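Side-chain contacts in probable host range protein 2-3 (Myxoma virus, PDB 5CZ3), which probably helps the virus multiply in different cell types, as a beta-sandwich member of the C7 family of poxvirus host-range proteins: residues M3-V8 and R109-V114; S21-N26 and D145-R150; P78-A81 and L87-K90; F103-E108 and D113-F118. All blocks are in the same frame, centred on the assembly; numbering follows the deposited sequence.

Contact 1. Residues M3-V8 and R109-V114; sequences MEEGIV and RSYTDV
Glu-5 and Tyr-111 meet from opposite directions and join the N-terminal arm of the C7-family beta-sandwich, the loop ahead of strand 10-15, to the short helix 109-112. The backbones stay well apart, with 12.3 Å between Glu-5 CA and Tyr-111 CA, and the long side chains span the gap. At Glu-5 the chain runs extended beyond CG (chi2 -176°), which carries the carboxylate out to the phenol. There Tyr-111 OH donates a hydrogen bond of 2.8 Å to Glu-5 OE2, met on the syn side and 20° out of the carboxylate plane. The second oxygen, Glu-5 OE1, accepts the backbone N-H of Asp-31, so the carboxylate is gripped at both oxygens and its rotation is probably restricted. Asp-29 secures the backbone on this arm, its carboxylate accepting from the N-H groups of Glu-5 and Gly-6. Gly-6 has a positive phi, and from there the arm continues through Ile-7, which is paired by backbone with Gly-30. The Tyr-111 side chain also packs on Ser-32 and Asp-106. The carboxylate and ring planes are 48° apart, and Glu-5 OE2 lies at the ring edge, in its plane, 3.5 Å from Tyr-111 CE1.

Contact 2. Residues S21-N26 and D145-R150; sequences SIKHVN and DGDKRR
Lys-23 and Asp-147 approach from opposite directions in a salt-bridge network that fastens the short helix 145-148, near the end of the modelled chain, to strand 20-23 of the six-stranded antiparallel sheet of the sandwich. The principal ionic bond runs from Lys-23 NZ to Asp-147 OD2 at 2.8 Å and uses the syn lone pair of that oxygen. A second, weak bond from Lys-23 NZ reaches Asp-147 OD1 at 3.4 Å, so the ammonium group sits across both carboxylate oxygens. The lysine chain is bent at its third torsion (chi3 74°), which brings NZ to the Asp-147 carboxylate, and the methylene Lys-23 CE also comes to 3.4 Å from Asp-147 OD2.

Arg-150, from the same segment as the aspartate, supplies the other cation. Its NH1 donates to Asp-147 OD1 at 2.9 Å; the oxygen lies in the guanidinium plane, whereas the nitrogen stands 36° out of the carboxylate plane. The shared carboxylate probably offsets the closeness of the two cations, and further acidic partners help: Arg-150 also pairs with Asp-12 and Glu-54, tying the network to strands 10-15 and 45-54.

The remaining link is through water. One molecule donates to both segments, bonding Asp-147 OD2 at 2.6 Å and Ser-21 OG at 2.9 Å, while Ser-21 OG is also hydrogen-bonded to Phe-142 O.

Contact 3. Residues P78-A81 and L87-K90; sequences PLVA and LIYK
Strands 79-82 and 87-95 form a beta hairpin whose short segments are strongly splayed, their N-to-C directions 119° apart, with a classic beta bulge where Val-80 and Ala-81 both face Ile-88. Ala-81 and Ile-88 are an antiparallel hydrogen-bonded pair, Ile-88 N donating to Ala-81 O at 2.8 Å. In return Ile-88 O accepts from Ala-81 N at 3.2 Å and, weakly, from Val-80 N. Past the bulge, Lys-90 N donates to Pro-78 O at 3.1 Å.

On one face, Leu-79 CD1 sits over the centre of the Tyr-89 ring, a CH-pi contact 4.1 Å from the centroid and 11° off the normal. With Leu-79 CG anti to the backbone N (chi1 169°), the CD1 branch can lie over the ring, where the methyl also reaches Leu-87 CB at 3.7 Å. Beside it, Leu-79 CB packs against Tyr-89 CE2. The other face carries Ala-81 CB against Ile-88 CB at 3.9 Å. Val-80 CG2 also packs across Lys-90 CB.

Strand 79-82 is outermost in the antiparallel sheet; strand 87-95 is bonded on its far side to strand 45-54 through Leu-51 and Leu-53, and Ile-88 also packs on Trp-151 near the end of the modelled chain.

Contact 4. Residues F103-E108 and D113-F118; sequences FYSDVE and DVYPTF
Tyr-115 brings its ring edge, at CE2, against Tyr-104 CB at 3.6 Å, where strand 99-104 ends; that methylene lies near the ring plane. The same Tyr-115 CE2 also lies 3.6 Å from the backbone oxygen Phe-103 O. With CG anti to its own carbonyl carbon (chi1 -71°), the phenol of the tyrosine reaches the turn after the strand, and there Ser-105 N donates a nearly straight hydrogen bond to Tyr-115 OH, 3.1 Å long with an angle of 168° at the hydrogen.

The hydroxyl belongs to a polar cluster centred on Ser-32, whose OG bonds with Tyr-115 OH, Ser-105 OG and Asp-106 OD2. Within the turn Ser-105 OG donates to Asp-106 OD2 at 2.6 Å, approaching from above the carboxylate plane. Asp-106 OD1 is salt-bridged to Lys-64, so both oxygens of this acid are engaged and the group is probably held firmly beside the phenol.

The contact bridges the connection that runs from strand 99-104 through helix 109-112 into strand 117-121. These two strands flank strand 34-40 in the mixed sheet: Phe-103 is bonded by backbone to Cys-35, and Pro-116 to Asn-36.

Overall arrangement
Contacts 1 and 4 lie about 10 Å apart between centres and share Asp-113 and Val-114, with Tyr-111 packing on Asp-106 where they meet. Contact 1 is a surface link made by one polar bond, whereas the partly buried contact 4 adds carbon packing around a phenol and lies at the end of strands of the mixed sheet. Contacts 2 and 3, also partly buried, both reach the antiparallel sheet and touch through Arg-150 and Ile-88, yet differ in chemistry: ionic and water-mediated at 145-150, backbone pairing with apolar packing at the hairpin. Between contacts 2 and 4, Ile-22 meets Phe-118, packing one sheet of the sandwich on the other, with loop residues Val-25 and Pro-116 touching beside them.

Contact 1. Residues M3-V8 and R109-V114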
loop_
_atom_site.group_PDB
_atom_site.type_symbol
_atom_site.label_atom_id
_atom_site.label_comp_id
_atom_site.label_asym_id
_atom_site.label_seq_id
_atom_site.Cartn_x
_atom_site.Cartn_y
_atom_site.Cartn_z
ATOM N N MET A 3 -0.601 -22.349 -6.201
ATOM C CA MET A 3 0.538 -23.067 -5.663
ATOM C C MET A 3 1.304 -22.273 -4.607
ATOM O O MET A 3 1.740 -21.166 -4.819
ATOM C CB MET A 3 1.474 -23.495 -6.782
ATOM C CG MET A 3 2.646 -24.331 -6.320
ATOM S SD MET A 3 3.856 -24.640 -7.604
ATOM C CE MET A 3 3.215 -26.089 -8.396
ATOM N N GLU A 4 1.472 -22.863 -3.452
ATOM C CA GLU A 4 2.143 -22.177 -2.351
ATOM C C GLU A 4 3.595 -21.853 -2.689
ATOM O O GLU A 4 4.333 -22.706 -3.184
ATOM C CB GLU A 4 2.079 -23.023 -1.077
ATOM C CG GLU A 4 2.140 -22.215 0.208
ATOM C CD GLU A 4 2.680 -23.017 1.376
ATOM N N GLU A 5 4.001 -20.618 -2.417
ATOM C CA GLU A 5 5.366 -20.184 -2.696
ATOM C C GLU A 5 6.249 -20.271 -1.455
ATOM O O GLU A 5 7.469 -20.397 -1.560
ATOM C CB GLU A 5 5.374 -18.753 -3.241
ATOM C CG GLU A 5 4.697 -18.596 -4.592
ATOM C CD GLU A 5 4.821 -17.189 -5.146
ATOM O OE1 GLU A 5 5.796 -16.494 -4.795
ATOM O OE2 GLU A 5 3.941 -16.779 -5.932
ATOM N N GLY A 6 5.629 -20.205 -0.283
ATOM C CA GLY A 6 6.367 -20.236 0.966
ATOM C C GLY A 6 7.033 -18.905 1.257
ATOM O O GLY A 6 7.988 -18.832 2.029
ATOM N N ILE A 7 6.527 -17.850 0.627
ATOM C CA ILE A 7 7.046 -16.503 0.831
ATOM C C ILE A 7 5.953 -15.583 1.364
ATOM O O ILE A 7 4.928 -15.380 0.710
ATOM C CB ILE A 7 7.614 -15.914 -0.472
ATOM C CG1 ILE A 7 8.663 -16.857 -1.068
ATOM C CG2 ILE A 7 8.200 -14.535 -0.224
ATOM C CD1 ILE A 7 9.258 -16.366 -2.368
ATOM N N VAL A 8 6.170 -15.033 2.555
ATOM C CA VAL A 8 5.178 -14.169 3.187
ATOM C C VAL A 8 5.772 -12.829 3.613
ATOM O O VAL A 8 6.446 -12.734 4.639
ATOM C CB VAL A 8 4.544 -14.844 4.422
ATOM C CG1 VAL A 8 3.459 -13.957 5.010
ATOM C CG2 VAL A 8 3.981 -16.213 4.059
ATOM N N ARG A 109 -0.780 -10.632 -14.312
ATOM C CA ARG A 109 -2.091 -10.660 -13.684
ATOM C C ARG A 109 -2.184 -11.697 -12.603
ATOM O O ARG A 109 -2.933 -11.577 -11.679
ATOM C CB ARG A 109 -3.192 -10.895 -14.714
ATOM C CG ARG A 109 -3.338 -9.768 -15.700
ATOM C CD ARG A 109 -4.712 -9.131 -15.694
ATOM N NE ARG A 109 -4.629 -7.731 -16.087
ATOM C CZ ARG A 109 -5.151 -6.722 -15.399
ATOM N NH2 ARG A 109 -5.016 -5.486 -15.823
ATOM N N SER A 110 -1.400 -12.725 -12.733
ATOM C CA SER A 110 -1.381 -13.776 -11.723
ATOM C C SER A 110 -1.098 -13.198 -10.338
ATOM O O SER A 110 -1.433 -13.803 -9.320
ATOM C CB SER A 110 -0.340 -14.836 -12.078
ATOM O OG SER A 110 0.911 -14.237 -12.373
ATOM N N TYR A 111 -0.477 -12.022 -10.315
ATOM C CA TYR A 111 -0.192 -11.312 -9.076
ATOM C C TYR A 111 -1.136 -10.133 -8.855
ATOM O O TYR A 111 -1.689 -9.969 -7.771
ATOM C CB TYR A 111 1.255 -10.819 -9.070
ATOM C CG TYR A 111 2.260 -11.854 -8.621
ATOM C CD1 TYR A 111 1.897 -12.870 -7.747
ATOM C CD2 TYR A 111 3.575 -11.812 -9.066
ATOM C CE1 TYR A 111 2.816 -13.816 -7.330
ATOM C CE2 TYR A 111 4.501 -12.753 -8.656
ATOM C CZ TYR A 111 4.116 -13.752 -7.788
ATOM O OH TYR A 111 5.034 -14.690 -7.377
ATOM N N THR A 112 -1.318 -9.310 -9.881
ATOM C CA THR A 112 -2.079 -8.073 -9.732
ATOM C C THR A 112 -3.561 -8.320 -9.463
ATOM O O THR A 112 -4.230 -7.488 -8.851
ATOM C CB THR A 112 -1.947 -7.174 -10.977
ATOM O OG1 THR A 112 -2.586 -7.802 -12.096
ATOM C CG2 THR A 112 -0.483 -6.921 -11.299
ATOM N N ASP A 113 -4.070 -9.462 -9.918
ATOM C CA ASP A 113 -5.485 -9.783 -9.748
ATOM C C ASP A 113 -5.830 -10.141 -8.308
ATOM O O ASP A 113 -6.995 -10.108 -7.923
ATOM C CB ASP A 113 -5.897 -10.931 -10.670
ATOM C CG ASP A 113 -5.951 -10.519 -12.127
ATOM O OD1 ASP A 113 -5.910 -9.302 -12.403
ATOM O OD2 ASP A 113 -6.035 -11.413 -12.996
ATOM N N VAL A 114 -4.824 -10.491 -7.513
ATOM C CA VAL A 114 -5.078 -10.835 -6.119
ATOM C C VAL A 114 -4.586 -9.750 -5.164
ATOM O O VAL A 114 -4.582 -9.943 -3.948
ATOM C CB VAL A 114 -4.439 -12.188 -5.737
ATOM C CG1 VAL A 114 -5.240 -13.338 -6.335
ATOM C CG2 VAL A 114 -2.991 -12.250 -6.176
#

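Contact 2. Residues S21-N26 and D145-R150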
loop_
_atom_site.group_PDB
_atom_site.type_symbol
_atom_site.label_atom_id
_atom_site.label_comp_id
_atom_site.label_asym_id
_atom_site.label_seq_id
_atom_site.Cartn_x
_atom_site.Cartn_y
_atom_site.Cartn_z
ATOM N N SER A 21 -5.252 3.739 8.608
ATOM C CA SER A 21 -4.283 2.654 8.530
ATOM C C SER A 21 -4.826 1.480 7.725
ATOM O O SER A 21 -5.715 0.761 8.184
ATOM C CB SER A 21 -3.890 2.176 9.932
ATOM O OG SER A 21 -3.192 3.179 10.647
ATOM N N ILE A 22 -4.296 1.292 6.522
ATOM C CA ILE A 22 -4.611 0.113 5.730
ATOM C C ILE A 22 -3.557 -0.949 6.017
ATOM O O ILE A 22 -2.470 -0.926 5.440
ATOM C CB ILE A 22 -4.655 0.419 4.224
ATOM C CG1 ILE A 22 -5.544 1.632 3.950
ATOM C CG2 ILE A 22 -5.160 -0.788 3.455
ATOM C CD1 ILE A 22 -5.524 2.085 2.507
ATOM N N LYS A 23 -3.880 -1.875 6.913
ATOM C CA LYS A 23 -2.883 -2.801 7.437
ATOM C C LYS A 23 -2.951 -4.185 6.800
ATOM O O LYS A 23 -4.008 -4.617 6.333
ATOM C CB LYS A 23 -3.034 -2.921 8.955
ATOM C CG LYS A 23 -3.051 -1.579 9.667
ATOM C CD LYS A 23 -2.659 -1.716 11.125
ATOM C CE LYS A 23 -1.166 -1.950 11.266
ATOM N NZ LYS A 23 -0.745 -1.996 12.692
ATOM N N HIS A 24 -1.806 -4.864 6.792
ATOM C CA HIS A 24 -1.674 -6.219 6.258
ATOM C C HIS A 24 -2.139 -6.300 4.806
ATOM O O HIS A 24 -2.917 -7.178 4.435
ATOM C CB HIS A 24 -2.448 -7.218 7.125
ATOM C CG HIS A 24 -1.931 -7.329 8.527
ATOM N ND1 HIS A 24 -2.266 -8.372 9.362
ATOM C CD2 HIS A 24 -1.104 -6.528 9.240
ATOM C CE1 HIS A 24 -1.666 -8.210 10.529
ATOM N NE2 HIS A 24 -0.956 -7.098 10.481
ATOM N N VAL A 25 -1.645 -5.374 3.993
ATOM C CA VAL A 25 -1.977 -5.314 2.576
ATOM C C VAL A 25 -1.323 -6.468 1.813
ATOM O O VAL A 25 -1.815 -6.902 0.773
ATOM C CB VAL A 25 -1.537 -3.964 1.973
ATOM C CG1 VAL A 25 -1.907 -3.873 0.504
ATOM C CG2 VAL A 25 -2.166 -2.820 2.750
ATOM N N ASN A 26 -0.219 -6.969 2.356
ATOM C CA ASN A 26 0.540 -8.059 1.747
ATOM C C ASN A 26 -0.276 -9.316 1.459
ATOM O O ASN A 26 -1.211 -9.644 2.190
ATOM C CB ASN A 26 1.704 -8.433 2.657
ATOM C CG ASN A 26 1.243 -8.822 4.047
ATOM O OD1 ASN A 26 1.115 -7.975 4.931
ATOM N ND2 ASN A 26 0.977 -10.109 4.245
ATOM N N ASP A 145 0.194 5.761 17.593
ATOM C CA ASP A 145 1.527 6.294 17.840
ATOM C C ASP A 145 2.583 5.207 17.673
ATOM O O ASP A 145 3.715 5.484 17.274
ATOM C CB ASP A 145 1.613 6.901 19.242
ATOM C CG ASP A 145 0.817 8.185 19.370
ATOM O OD1 ASP A 145 0.609 8.862 18.342
ATOM O OD2 ASP A 145 0.400 8.517 20.499
ATOM N N GLY A 146 2.204 3.970 17.981
ATOM C CA GLY A 146 3.097 2.835 17.831
ATOM C C GLY A 146 3.486 2.609 16.384
ATOM O O GLY A 146 4.653 2.369 16.075
ATOM N N ASP A 147 2.503 2.692 15.494
ATOM C CA ASP A 147 2.754 2.556 14.066
ATOM C C ASP A 147 3.585 3.722 13.546
ATOM O O ASP A 147 4.428 3.548 12.668
ATOM C CB ASP A 147 1.439 2.461 13.292
ATOM C CG ASP A 147 0.992 1.030 13.075
ATOM O OD1 ASP A 147 1.867 0.151 12.928
ATOM O OD2 ASP A 147 -0.234 0.782 13.050
ATOM N N LYS A 148 3.342 4.909 14.094
ATOM C CA LYS A 148 4.053 6.110 13.669
ATOM C C LYS A 148 5.546 6.008 13.953
ATOM O O LYS A 148 6.371 6.446 13.152
ATOM C CB LYS A 148 3.474 7.349 14.358
ATOM C CG LYS A 148 2.104 7.757 13.845
ATOM C CD LYS A 148 1.542 8.931 14.628
ATOM C CE LYS A 148 0.183 9.351 14.088
ATOM N NZ LYS A 148 -0.369 10.525 14.820
ATOM N N ARG A 149 5.890 5.420 15.092
ATOM C CA ARG A 149 7.286 5.289 15.484
ATOM C C ARG A 149 8.016 4.229 14.662
ATOM O O ARG A 149 9.235 4.094 14.759
ATOM C CB ARG A 149 7.387 4.971 16.977
ATOM C CG ARG A 149 6.972 6.132 17.871
ATOM N N ARG A 150 7.275 3.487 13.844
ATOM C CA ARG A 150 7.886 2.505 12.955
ATOM C C ARG A 150 8.650 3.192 11.828
ATOM O O ARG A 150 9.520 2.586 11.202
ATOM C CB ARG A 150 6.830 1.560 12.377
ATOM C CG ARG A 150 6.208 0.620 13.399
ATOM C CD ARG A 150 5.050 -0.161 12.799
ATOM N NE ARG A 150 5.478 -1.094 11.760
ATOM C CZ ARG A 150 4.654 -1.666 10.888
ATOM N NH1 ARG A 150 3.357 -1.393 10.922
ATOM N NH2 ARG A 150 5.125 -2.505 9.975
HETATM O O HOH W 1 -2.243 2.459 13.316
#

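Contact 3. Residues P78-A81 and L87-K90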
loop_
_atom_site.group_PDB
_atom_site.type_symbol
_atom_site.label_atom_id
_atom_site.label_comp_id
_atom_site.label_asym_id
_atom_site.label_seq_id
_atom_site.Cartn_x
_atom_site.Cartn_y
_atom_site.Cartn_z
ATOM N N PRO A 78 9.695 6.895 -3.602
ATOM C CA PRO A 78 10.982 6.980 -2.909
ATOM C C PRO A 78 11.082 6.037 -1.716
ATOM O O PRO A 78 10.197 6.030 -0.860
ATOM C CB PRO A 78 11.034 8.439 -2.440
ATOM C CG PRO A 78 10.073 9.161 -3.314
ATOM C CD PRO A 78 8.983 8.183 -3.595
ATOM N N LEU A 79 12.146 5.245 -1.674
ATOM C CA LEU A 79 12.475 4.466 -0.489
ATOM C C LEU A 79 13.279 5.360 0.446
ATOM O O LEU A 79 14.503 5.401 0.373
ATOM C CB LEU A 79 13.259 3.206 -0.863
ATOM C CG LEU A 79 13.917 2.391 0.253
ATOM C CD1 LEU A 79 12.877 1.869 1.226
ATOM C CD2 LEU A 79 14.732 1.252 -0.336
ATOM N N VAL A 80 12.587 6.081 1.321
ATOM C CA VAL A 80 13.212 7.163 2.078
ATOM C C VAL A 80 13.935 6.725 3.354
ATOM O O VAL A 80 14.758 7.471 3.879
ATOM C CB VAL A 80 12.174 8.235 2.461
ATOM C CG1 VAL A 80 11.547 8.829 1.212
ATOM C CG2 VAL A 80 11.107 7.644 3.367
ATOM N N ALA A 81 13.639 5.530 3.856
ATOM C CA ALA A 81 14.256 5.077 5.101
ATOM C C ALA A 81 14.348 3.558 5.203
ATOM O O ALA A 81 13.512 2.836 4.664
ATOM C CB ALA A 81 13.492 5.633 6.295
ATOM N N LEU A 87 11.585 -1.717 5.108
ATOM C CA LEU A 87 11.813 -0.716 4.076
ATOM C C LEU A 87 10.675 0.296 4.139
ATOM O O LEU A 87 9.503 -0.081 4.131
ATOM C CB LEU A 87 11.890 -1.358 2.688
ATOM C CG LEU A 87 12.938 -2.454 2.472
ATOM C CD1 LEU A 87 12.733 -3.136 1.129
ATOM C CD2 LEU A 87 14.342 -1.877 2.571
ATOM N N ILE A 88 11.015 1.578 4.206
ATOM C CA ILE A 88 10.007 2.611 4.404
ATOM C C ILE A 88 9.884 3.538 3.198
ATOM O O ILE A 88 10.767 4.354 2.934
ATOM C CB ILE A 88 10.314 3.447 5.659
ATOM C CG1 ILE A 88 10.366 2.539 6.889
ATOM C CG2 ILE A 88 9.270 4.535 5.843
ATOM C CD1 ILE A 88 10.910 3.212 8.126
ATOM N N TYR A 89 8.781 3.400 2.470
ATOM C CA TYR A 89 8.501 4.253 1.320
ATOM C C TYR A 89 7.588 5.413 1.706
ATOM O O TYR A 89 6.738 5.283 2.588
ATOM C CB TYR A 89 7.853 3.448 0.190
ATOM C CG TYR A 89 8.725 2.374 -0.424
ATOM C CD1 TYR A 89 8.801 1.106 0.139
ATOM C CD2 TYR A 89 9.452 2.621 -1.581
ATOM C CE1 TYR A 89 9.588 0.119 -0.428
ATOM C CE2 TYR A 89 10.240 1.641 -2.155
ATOM C CZ TYR A 89 10.304 0.393 -1.574
ATOM O OH TYR A 89 11.089 -0.583 -2.143
ATOM N N LYS A 90 7.765 6.546 1.036
ATOM C CA LYS A 90 6.881 7.690 1.224
ATOM C C LYS A 90 6.618 8.374 -0.109
ATOM O O LYS A 90 7.550 8.780 -0.802
ATOM C CB LYS A 90 7.477 8.688 2.220
ATOM C CG LYS A 90 6.617 9.931 2.430
ATOM C CD LYS A 90 7.188 10.838 3.511
ATOM C CE LYS A 90 6.326 12.081 3.702
ATOM N NZ LYS A 90 6.828 12.950 4.804
#

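Contact 4. Residues F103-E108 and D113-F118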
loop_
_atom_site.group_PDB
_atom_site.type_symbol
_atom_site.label_atom_id
_atom_site.label_comp_id
_atom_site.label_asym_id
_atom_site.label_seq_id
_atom_site.Cartn_x
_atom_site.Cartn_y
_atom_site.Cartn_z
ATOM N N PHE A 103 -0.631 0.498 -6.537
ATOM C CA PHE A 103 0.704 0.063 -6.148
ATOM C C PHE A 103 0.929 -1.356 -6.653
ATOM O O PHE A 103 0.000 -2.163 -6.671
ATOM C CB PHE A 103 0.889 0.136 -4.632
ATOM C CG PHE A 103 0.903 1.537 -4.094
ATOM C CD1 PHE A 103 2.074 2.278 -4.093
ATOM C CD2 PHE A 103 -0.251 2.115 -3.594
ATOM C CE1 PHE A 103 2.094 3.569 -3.602
ATOM C CE2 PHE A 103 -0.238 3.407 -3.100
ATOM C CZ PHE A 103 0.936 4.134 -3.104
ATOM N N TYR A 104 2.153 -1.657 -7.075
ATOM C CA TYR A 104 2.447 -2.966 -7.650
ATOM C C TYR A 104 3.936 -3.287 -7.669
ATOM O O TYR A 104 4.778 -2.399 -7.801
ATOM C CB TYR A 104 1.887 -3.057 -9.074
ATOM C CG TYR A 104 2.451 -2.032 -10.036
ATOM C CD1 TYR A 104 1.937 -0.743 -10.090
ATOM C CD2 TYR A 104 3.489 -2.359 -10.901
ATOM C CE1 TYR A 104 2.445 0.196 -10.971
ATOM C CE2 TYR A 104 4.005 -1.426 -11.785
ATOM C CZ TYR A 104 3.478 -0.152 -11.815
ATOM O OH TYR A 104 3.986 0.780 -12.693
ATOM N N SER A 105 4.247 -4.572 -7.538
ATOM C CA SER A 105 5.616 -5.055 -7.654
ATOM C C SER A 105 5.791 -5.820 -8.959
ATOM O O SER A 105 6.910 -6.011 -9.433
ATOM C CB SER A 105 5.979 -5.949 -6.467
ATOM O OG SER A 105 5.151 -7.100 -6.420
ATOM N N ASP A 106 4.673 -6.254 -9.535
ATOM C CA ASP A 106 4.700 -7.062 -10.747
ATOM C C ASP A 106 3.642 -6.617 -11.754
ATOM O O ASP A 106 2.702 -5.898 -11.410
ATOM C CB ASP A 106 4.504 -8.540 -10.402
ATOM C CG ASP A 106 5.546 -9.054 -9.429
ATOM O OD1 ASP A 106 6.617 -9.504 -9.887
ATOM O OD2 ASP A 106 5.297 -9.006 -8.205
ATOM N N VAL A 107 3.805 -7.058 -12.998
ATOM C CA VAL A 107 2.899 -6.695 -14.083
ATOM C C VAL A 107 1.937 -7.839 -14.395
ATOM O O VAL A 107 0.798 -7.614 -14.810
ATOM C CB VAL A 107 3.682 -6.320 -15.359
ATOM C CG2 VAL A 107 4.727 -5.259 -15.043
ATOM N N GLU A 108 2.406 -9.066 -14.184
ATOM C CA GLU A 108 1.616 -10.262 -14.457
ATOM C C GLU A 108 0.317 -10.267 -13.666
ATOM O O GLU A 108 0.298 -9.939 -12.480
ATOM C CB GLU A 108 2.423 -11.523 -14.139
ATOM C CG GLU A 108 3.701 -11.670 -14.949
ATOM C CD GLU A 108 4.858 -10.874 -14.373
ATOM O OE1 GLU A 108 4.619 -10.016 -13.497
ATOM O OE2 GLU A 108 6.009 -11.110 -14.796
ATOM N N ASP A 113 -4.070 -9.462 -9.918
ATOM C CA ASP A 113 -5.485 -9.783 -9.748
ATOM C C ASP A 113 -5.830 -10.141 -8.308
ATOM O O ASP A 113 -6.995 -10.108 -7.923
ATOM C CB ASP A 113 -5.897 -10.931 -10.670
ATOM C CG ASP A 113 -5.951 -10.519 -12.127
ATOM O OD1 ASP A 113 -5.910 -9.302 -12.403
ATOM O OD2 ASP A 113 -6.035 -11.413 -12.996
ATOM N N VAL A 114 -4.824 -10.491 -7.513
ATOM C CA VAL A 114 -5.078 -10.835 -6.119
ATOM C C VAL A 114 -4.586 -9.750 -5.164
ATOM O O VAL A 114 -4.582 -9.943 -3.948
ATOM C CB VAL A 114 -4.439 -12.188 -5.737
ATOM C CG1 VAL A 114 -5.240 -13.338 -6.335
ATOM C CG2 VAL A 114 -2.991 -12.250 -6.176
ATOM N N TYR A 115 -4.177 -8.611 -5.715
ATOM C CA TYR A 115 -3.963 -7.421 -4.900
ATOM C C TYR A 115 -5.304 -6.998 -4.314
ATOM O O TYR A 115 -6.338 -7.134 -4.969
ATOM C CB TYR A 115 -3.370 -6.266 -5.715
ATOM C CG TYR A 115 -1.928 -6.424 -6.150
ATOM C CD1 TYR A 115 -1.124 -7.437 -5.642
ATOM C CD2 TYR A 115 -1.365 -5.536 -7.063
ATOM C CE1 TYR A 115 0.200 -7.569 -6.046
ATOM C CE2 TYR A 115 -0.051 -5.659 -7.469
ATOM C CZ TYR A 115 0.728 -6.674 -6.960
ATOM O OH TYR A 115 2.038 -6.789 -7.368
ATOM N N PRO A 116 -5.300 -6.481 -3.079
ATOM C CA PRO A 116 -6.560 -5.985 -2.519
ATOM C C PRO A 116 -6.943 -4.627 -3.107
ATOM O O PRO A 116 -6.072 -3.874 -3.545
ATOM C CB PRO A 116 -6.259 -5.880 -1.024
ATOM C CG PRO A 116 -4.793 -5.630 -0.965
ATOM C CD PRO A 116 -4.191 -6.397 -2.113
ATOM N N THR A 117 -8.239 -4.328 -3.119
ATOM C CA THR A 117 -8.731 -3.069 -3.666
ATOM C C THR A 117 -9.557 -2.317 -2.629
ATOM O O THR A 117 -10.499 -2.865 -2.057
ATOM C CB THR A 117 -9.582 -3.297 -4.928
ATOM O OG1 THR A 117 -8.823 -4.043 -5.887
ATOM C CG2 THR A 117 -9.999 -1.968 -5.539
ATOM N N PHE A 118 -9.195 -1.061 -2.392
ATOM C CA PHE A 118 -9.862 -0.253 -1.381
ATOM C C PHE A 118 -10.472 1.007 -1.971
ATOM O O PHE A 118 -10.098 1.446 -3.059
ATOM C CB PHE A 118 -8.887 0.141 -0.270
ATOM C CG PHE A 118 -8.056 -0.993 0.242
ATOM C CD1 PHE A 118 -8.528 -1.814 1.250
ATOM C CD2 PHE A 118 -6.794 -1.232 -0.277
ATOM C CE1 PHE A 118 -7.762 -2.859 1.727
ATOM C CE2 PHE A 118 -6.022 -2.275 0.193
ATOM C CZ PHE A 118 -6.507 -3.091 1.196
#